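Local coordinates for adenylate kinase (Desulfovibrio gigas, PDB 2XB4), which probably catalyses the reversible transfer of the terminal phosphate of ATP to AMP, yielding two ADP, and carries a metal ion in its LID domain, at residues I123-N137 against C151-Q165. Residues are numbered along the deposited sequence; the frame is centred on the assembly and turned at random.
Sequences IMGRRICKNNPNHPN and CRVCGGALSARADDQ. With ZN (zinc ion), chain B; SRT (S,R meso-tartaric acid), chain C; SRT (S,R meso-tartaric acid), chain D.
Zinc coordination joins C129 and H135 to C151 and C154 in the LID, a two-strand antiparallel ladder pairs I128 and C129 with S159 and L158, and a salt-bridge network of R126, R161 and D164 lies beyond the end of helix 116-124. Four protein ligands surround the zinc: H135 ND1 lies 2.0 Å from the ion, and the SG atoms of C129, C151 and C154 complete a three-cysteine, one-histidine site. V153 packs on one face of the H135 ring, its CG1 3.6 Å from the ring centroid and only 7° off the normal, a CH-pi contact, with N132 CB over the opposite face; C154 SG meets the ring edge, and NE2 hydrogen-bonds T15 OG1 of a neighbouring subunit. N131 ND2 donates to C154 SG over 3.4 Å, a second-shell bond to a metal ligand. In the ladder I128 and S159 are the hydrogen-bonded pair, I128 N to S159 O being 2.7 Å at 171°, while C129 and L158 form the non-hydrogen-bonded pair. The LID of adenylate kinases closes over the site of phosphoryl transfer on ATP binding; here it carries the zinc. At the end near helix 116-124, R161 grips D164 side-on, NE to OD2 at 2.8 Å and NH2 to OD1. R126, extended from CG to NE (chi3 174°), brings NH1 3.0 Å from D164 OD1, approaching from above the carboxylate plane; this shared anion probably offsets the proximity of the two guanidinium groups. R126 NH2 lies 2.9 Å from O1 of the chain D tartrate, and Q165 NE2 donates almost straight to M124 O.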
# COMPACT_ATOMS: atom_id res chain seq x y z
N ILE A 123 -0.10 13.60 -11.00
CA ILE A 123 0.30 12.35 -10.39
C ILE A 123 -0.13 12.38 -8.90
O ILE A 123 -0.69 11.40 -8.38
CB ILE A 123 1.81 12.17 -10.48
CG1 ILE A 123 2.25 12.05 -11.96
CG2 ILE A 123 2.32 10.97 -9.62
CD1 ILE A 123 3.77 12.43 -12.20
N MET A 124 0.23 13.46 -8.18
CA MET A 124 0.03 13.48 -6.68
C MET A 124 -1.45 13.53 -6.36
O MET A 124 -1.85 13.08 -5.30
CB MET A 124 0.72 14.73 -6.05
CG MET A 124 2.24 14.67 -6.30
SD MET A 124 3.10 15.89 -5.34
CE MET A 124 2.81 15.33 -3.66
N GLY A 125 -2.27 14.01 -7.29
CA GLY A 125 -3.73 14.21 -7.05
C GLY A 125 -4.56 12.94 -7.20
O GLY A 125 -5.76 12.88 -6.81
N ARG A 126 -3.97 11.87 -7.71
CA ARG A 126 -4.74 10.62 -7.89
C ARG A 126 -5.24 10.06 -6.55
O ARG A 126 -4.46 10.00 -5.57
CB ARG A 126 -3.84 9.55 -8.50
CG ARG A 126 -3.26 9.85 -9.98
CD ARG A 126 -2.08 8.91 -10.31
NE ARG A 126 -1.69 9.11 -11.71
CZ ARG A 126 -0.51 8.74 -12.23
NH1 ARG A 126 0.37 8.10 -11.45
NH2 ARG A 126 -0.23 8.99 -13.53
N ARG A 127 -6.47 9.58 -6.52
CA ARG A 127 -7.06 8.96 -5.29
C ARG A 127 -7.67 7.66 -5.75
O ARG A 127 -8.30 7.64 -6.80
CB ARG A 127 -8.16 9.84 -4.66
CG ARG A 127 -7.50 11.16 -4.02
CD ARG A 127 -6.53 10.83 -2.82
NE ARG A 127 -5.96 12.05 -2.21
CZ ARG A 127 -4.86 12.69 -2.61
NH1 ARG A 127 -4.17 12.28 -3.68
NH2 ARG A 127 -4.49 13.81 -1.97
N ILE A 128 -7.37 6.55 -5.04
CA ILE A 128 -7.84 5.23 -5.50
C ILE A 128 -9.05 4.85 -4.68
O ILE A 128 -9.03 4.94 -3.45
CB ILE A 128 -6.76 4.16 -5.24
CG1 ILE A 128 -5.42 4.55 -5.83
CG2 ILE A 128 -7.23 2.76 -5.81
CD1 ILE A 128 -5.54 5.31 -7.17
N CYS A 129 -10.11 4.39 -5.37
CA CYS A 129 -11.28 3.87 -4.70
C CYS A 129 -11.07 2.48 -4.12
O CYS A 129 -10.62 1.54 -4.82
CB CYS A 129 -12.44 3.86 -5.74
SG CYS A 129 -14.03 3.12 -5.11
N LYS A 130 -11.44 2.32 -2.86
CA LYS A 130 -11.36 1.02 -2.17
C LYS A 130 -12.22 -0.04 -2.82
O LYS A 130 -11.84 -1.21 -2.87
CB LYS A 130 -11.77 1.19 -0.70
CG LYS A 130 -11.12 0.11 0.19
CD LYS A 130 -11.34 0.26 1.75
CE LYS A 130 -12.81 -0.05 2.19
NZ LYS A 130 -12.96 -1.24 3.16
N ASN A 131 -13.37 0.37 -3.36
CA ASN A 131 -14.34 -0.64 -3.89
C ASN A 131 -13.92 -1.10 -5.28
O ASN A 131 -14.14 -2.28 -5.64
CB ASN A 131 -15.77 -0.07 -4.01
CG ASN A 131 -16.40 0.28 -2.65
OD1 ASN A 131 -16.03 -0.25 -1.61
ND2 ASN A 131 -17.38 1.16 -2.68
N ASN A 132 -13.42 -0.17 -6.09
CA ASN A 132 -13.02 -0.57 -7.44
C ASN A 132 -11.91 0.36 -7.95
O ASN A 132 -12.16 1.55 -8.17
CB ASN A 132 -14.24 -0.46 -8.38
CG ASN A 132 -13.95 -1.03 -9.81
OD1 ASN A 132 -12.83 -0.98 -10.30
ND2 ASN A 132 -15.00 -1.50 -10.48
N PRO A 133 -10.69 -0.17 -8.12
CA PRO A 133 -9.54 0.73 -8.42
C PRO A 133 -9.64 1.34 -9.84
O PRO A 133 -8.94 2.28 -10.13
CB PRO A 133 -8.32 -0.22 -8.30
CG PRO A 133 -8.87 -1.62 -8.73
CD PRO A 133 -10.31 -1.60 -8.11
N ASN A 134 -10.57 0.87 -10.66
CA ASN A 134 -10.77 1.40 -12.04
C ASN A 134 -11.41 2.79 -11.97
O ASN A 134 -11.26 3.54 -12.96
CB ASN A 134 -11.75 0.57 -12.93
CG ASN A 134 -11.28 -0.90 -13.22
OD1 ASN A 134 -10.10 -1.25 -13.06
ND2 ASN A 134 -12.23 -1.74 -13.72
N HIS A 135 -12.11 3.13 -10.87
CA HIS A 135 -12.94 4.41 -10.81
C HIS A 135 -12.05 5.68 -10.77
O HIS A 135 -11.43 5.89 -9.76
CB HIS A 135 -13.85 4.43 -9.54
CG HIS A 135 -14.95 3.38 -9.57
ND1 HIS A 135 -15.72 3.08 -8.46
CD2 HIS A 135 -15.44 2.61 -10.58
CE1 HIS A 135 -16.59 2.12 -8.77
NE2 HIS A 135 -16.45 1.84 -10.05
N PRO A 136 -12.01 6.50 -11.85
CA PRO A 136 -10.99 7.59 -11.82
C PRO A 136 -11.37 8.73 -10.86
O PRO A 136 -12.50 9.24 -10.92
CB PRO A 136 -10.92 8.07 -13.31
CG PRO A 136 -11.45 6.92 -14.14
CD PRO A 136 -12.61 6.34 -13.19
N ASN A 137 -10.45 9.11 -9.98
CA ASN A 137 -10.64 10.25 -9.06
C ASN A 137 -9.32 10.99 -9.00
O ASN A 137 -8.28 10.36 -8.84
CB ASN A 137 -10.98 9.81 -7.61
CG ASN A 137 -12.43 9.16 -7.49
OD1 ASN A 137 -12.60 7.92 -7.71
ND2 ASN A 137 -13.41 9.94 -7.13
N CYS A 151 -15.32 8.43 -3.40
CA CYS A 151 -15.30 8.15 -4.85
C CYS A 151 -16.48 8.80 -5.57
O CYS A 151 -17.61 8.62 -5.13
CB CYS A 151 -15.33 6.61 -5.07
SG CYS A 151 -15.33 6.22 -6.84
N ARG A 152 -16.24 9.54 -6.67
CA ARG A 152 -17.29 10.24 -7.43
C ARG A 152 -18.16 9.27 -8.23
O ARG A 152 -19.21 9.65 -8.74
CB ARG A 152 -16.64 11.21 -8.42
CG ARG A 152 -15.77 10.42 -9.48
CD ARG A 152 -15.02 11.36 -10.40
NE ARG A 152 -15.89 12.43 -10.85
CZ ARG A 152 -16.65 12.32 -11.93
NH1 ARG A 152 -16.60 11.14 -12.61
NH2 ARG A 152 -17.46 13.35 -12.31
N VAL A 153 -17.72 8.02 -8.39
CA VAL A 153 -18.51 7.01 -9.16
C VAL A 153 -19.41 6.25 -8.21
O VAL A 153 -20.59 6.07 -8.51
CB VAL A 153 -17.56 5.95 -9.84
CG1 VAL A 153 -18.40 4.91 -10.65
CG2 VAL A 153 -16.57 6.61 -10.78
N CYS A 154 -18.89 5.78 -7.08
CA CYS A 154 -19.67 4.84 -6.25
C CYS A 154 -19.77 5.20 -4.78
O CYS A 154 -20.48 4.51 -4.02
CB CYS A 154 -19.14 3.39 -6.38
SG CYS A 154 -17.52 3.21 -5.44
N GLY A 155 -19.08 6.26 -4.35
CA GLY A 155 -19.12 6.71 -2.95
C GLY A 155 -18.19 5.91 -2.04
O GLY A 155 -18.16 6.14 -0.83
N GLY A 156 -17.36 5.05 -2.61
CA GLY A 156 -16.39 4.30 -1.79
C GLY A 156 -15.31 5.20 -1.20
O GLY A 156 -15.03 6.31 -1.67
N ALA A 157 -14.66 4.69 -0.18
CA ALA A 157 -13.52 5.38 0.42
C ALA A 157 -12.39 5.57 -0.56
O ALA A 157 -12.16 4.71 -1.45
CB ALA A 157 -13.02 4.64 1.72
N LEU A 158 -11.63 6.66 -0.37
CA LEU A 158 -10.49 7.01 -1.30
C LEU A 158 -9.19 6.94 -0.52
O LEU A 158 -9.13 7.30 0.67
CB LEU A 158 -10.66 8.46 -1.86
CG LEU A 158 -11.72 8.53 -2.95
CD1 LEU A 158 -11.88 10.03 -3.35
CD2 LEU A 158 -11.46 7.61 -4.15
N SER A 159 -8.12 6.53 -1.17
CA SER A 159 -6.82 6.69 -0.52
C SER A 159 -5.78 7.12 -1.49
O SER A 159 -5.99 7.02 -2.71
CB SER A 159 -6.45 5.42 0.20
OG SER A 159 -6.25 4.44 -0.72
N ALA A 160 -4.64 7.58 -0.98
CA ALA A 160 -3.54 7.93 -1.85
C ALA A 160 -2.55 6.77 -1.99
O ALA A 160 -2.44 5.96 -1.06
CB ALA A 160 -2.87 9.21 -1.33
N ARG A 161 -1.81 6.69 -3.10
CA ARG A 161 -0.74 5.66 -3.19
C ARG A 161 0.59 6.30 -2.86
O ARG A 161 0.89 7.37 -3.38
CB ARG A 161 -0.63 5.11 -4.62
CG ARG A 161 -1.97 4.56 -5.19
CD ARG A 161 -1.72 3.85 -6.57
NE ARG A 161 -1.12 4.74 -7.62
CZ ARG A 161 -0.68 4.27 -8.80
NH1 ARG A 161 -0.68 2.93 -9.05
NH2 ARG A 161 -0.16 5.13 -9.71
N ALA A 162 1.38 5.61 -2.04
CA ALA A 162 2.64 6.20 -1.61
C ALA A 162 3.54 6.61 -2.81
O ALA A 162 4.21 7.64 -2.75
CB ALA A 162 3.40 5.23 -0.70
N ASP A 163 3.62 5.81 -3.88
CA ASP A 163 4.53 6.15 -5.00
C ASP A 163 4.07 7.44 -5.73
O ASP A 163 4.92 8.16 -6.30
CB ASP A 163 4.55 5.05 -6.11
CG ASP A 163 5.42 3.79 -5.71
OD1 ASP A 163 6.29 3.87 -4.77
OD2 ASP A 163 5.22 2.71 -6.35
N ASP A 164 2.76 7.69 -5.75
CA ASP A 164 2.23 8.93 -6.32
C ASP A 164 2.55 10.16 -5.44
O ASP A 164 2.54 11.27 -5.96
CB ASP A 164 0.73 8.92 -6.46
CG ASP A 164 0.20 7.92 -7.52
OD1 ASP A 164 0.89 7.59 -8.53
OD2 ASP A 164 -0.96 7.51 -7.35
N GLN A 165 2.82 9.95 -4.14
CA GLN A 165 3.20 11.01 -3.23
C GLN A 165 4.70 11.17 -3.02
O GLN A 165 5.15 12.03 -2.24
CB GLN A 165 2.53 10.80 -1.85
CG GLN A 165 1.01 10.51 -1.95
CD GLN A 165 0.27 11.58 -2.78
OE1 GLN A 165 0.48 12.78 -2.59
NE2 GLN A 165 -0.60 11.14 -3.69
ZN ZN B . -15.60 3.91 -6.61
O1 SRT C . -16.44 -4.93 -8.14
O11 SRT C . -16.98 -2.78 -8.60
C1 SRT C . -16.89 -3.79 -7.85
C2 SRT C . -17.55 -3.87 -6.55
O2 SRT C . -16.84 -4.35 -5.43
C3 SRT C . -18.88 -3.22 -6.40
O3 SRT C . -19.49 -4.46 -6.84
C4 SRT C . -19.26 -2.97 -5.00
O4 SRT C . -18.91 -1.89 -4.51
O41 SRT C . -19.90 -3.85 -4.41
O1 SRT D . -0.23 9.73 -16.31
O11 SRT D . -0.82 7.91 -17.52
C1 SRT D . 0.00 8.65 -16.92
C2 SRT D . 1.45 8.51 -17.08
O2 SRT D . 2.28 8.54 -15.93
C3 SRT D . 1.97 8.08 -18.40
O3 SRT D . 2.03 9.48 -18.78
C4 SRT D . 3.35 7.55 -18.35
O4 SRT D . 3.47 6.33 -18.15
O41 SRT D . 4.28 8.35 -18.50
O HOH W 1 -2.20 8.63 -5.14
O HOH W 2 -1.70 14.57 -2.45
O HOH W 3 -8.27 3.02 -1.69
O HOH W 4 -15.24 1.81 0.57
O HOH W 5 -14.65 9.34 -12.80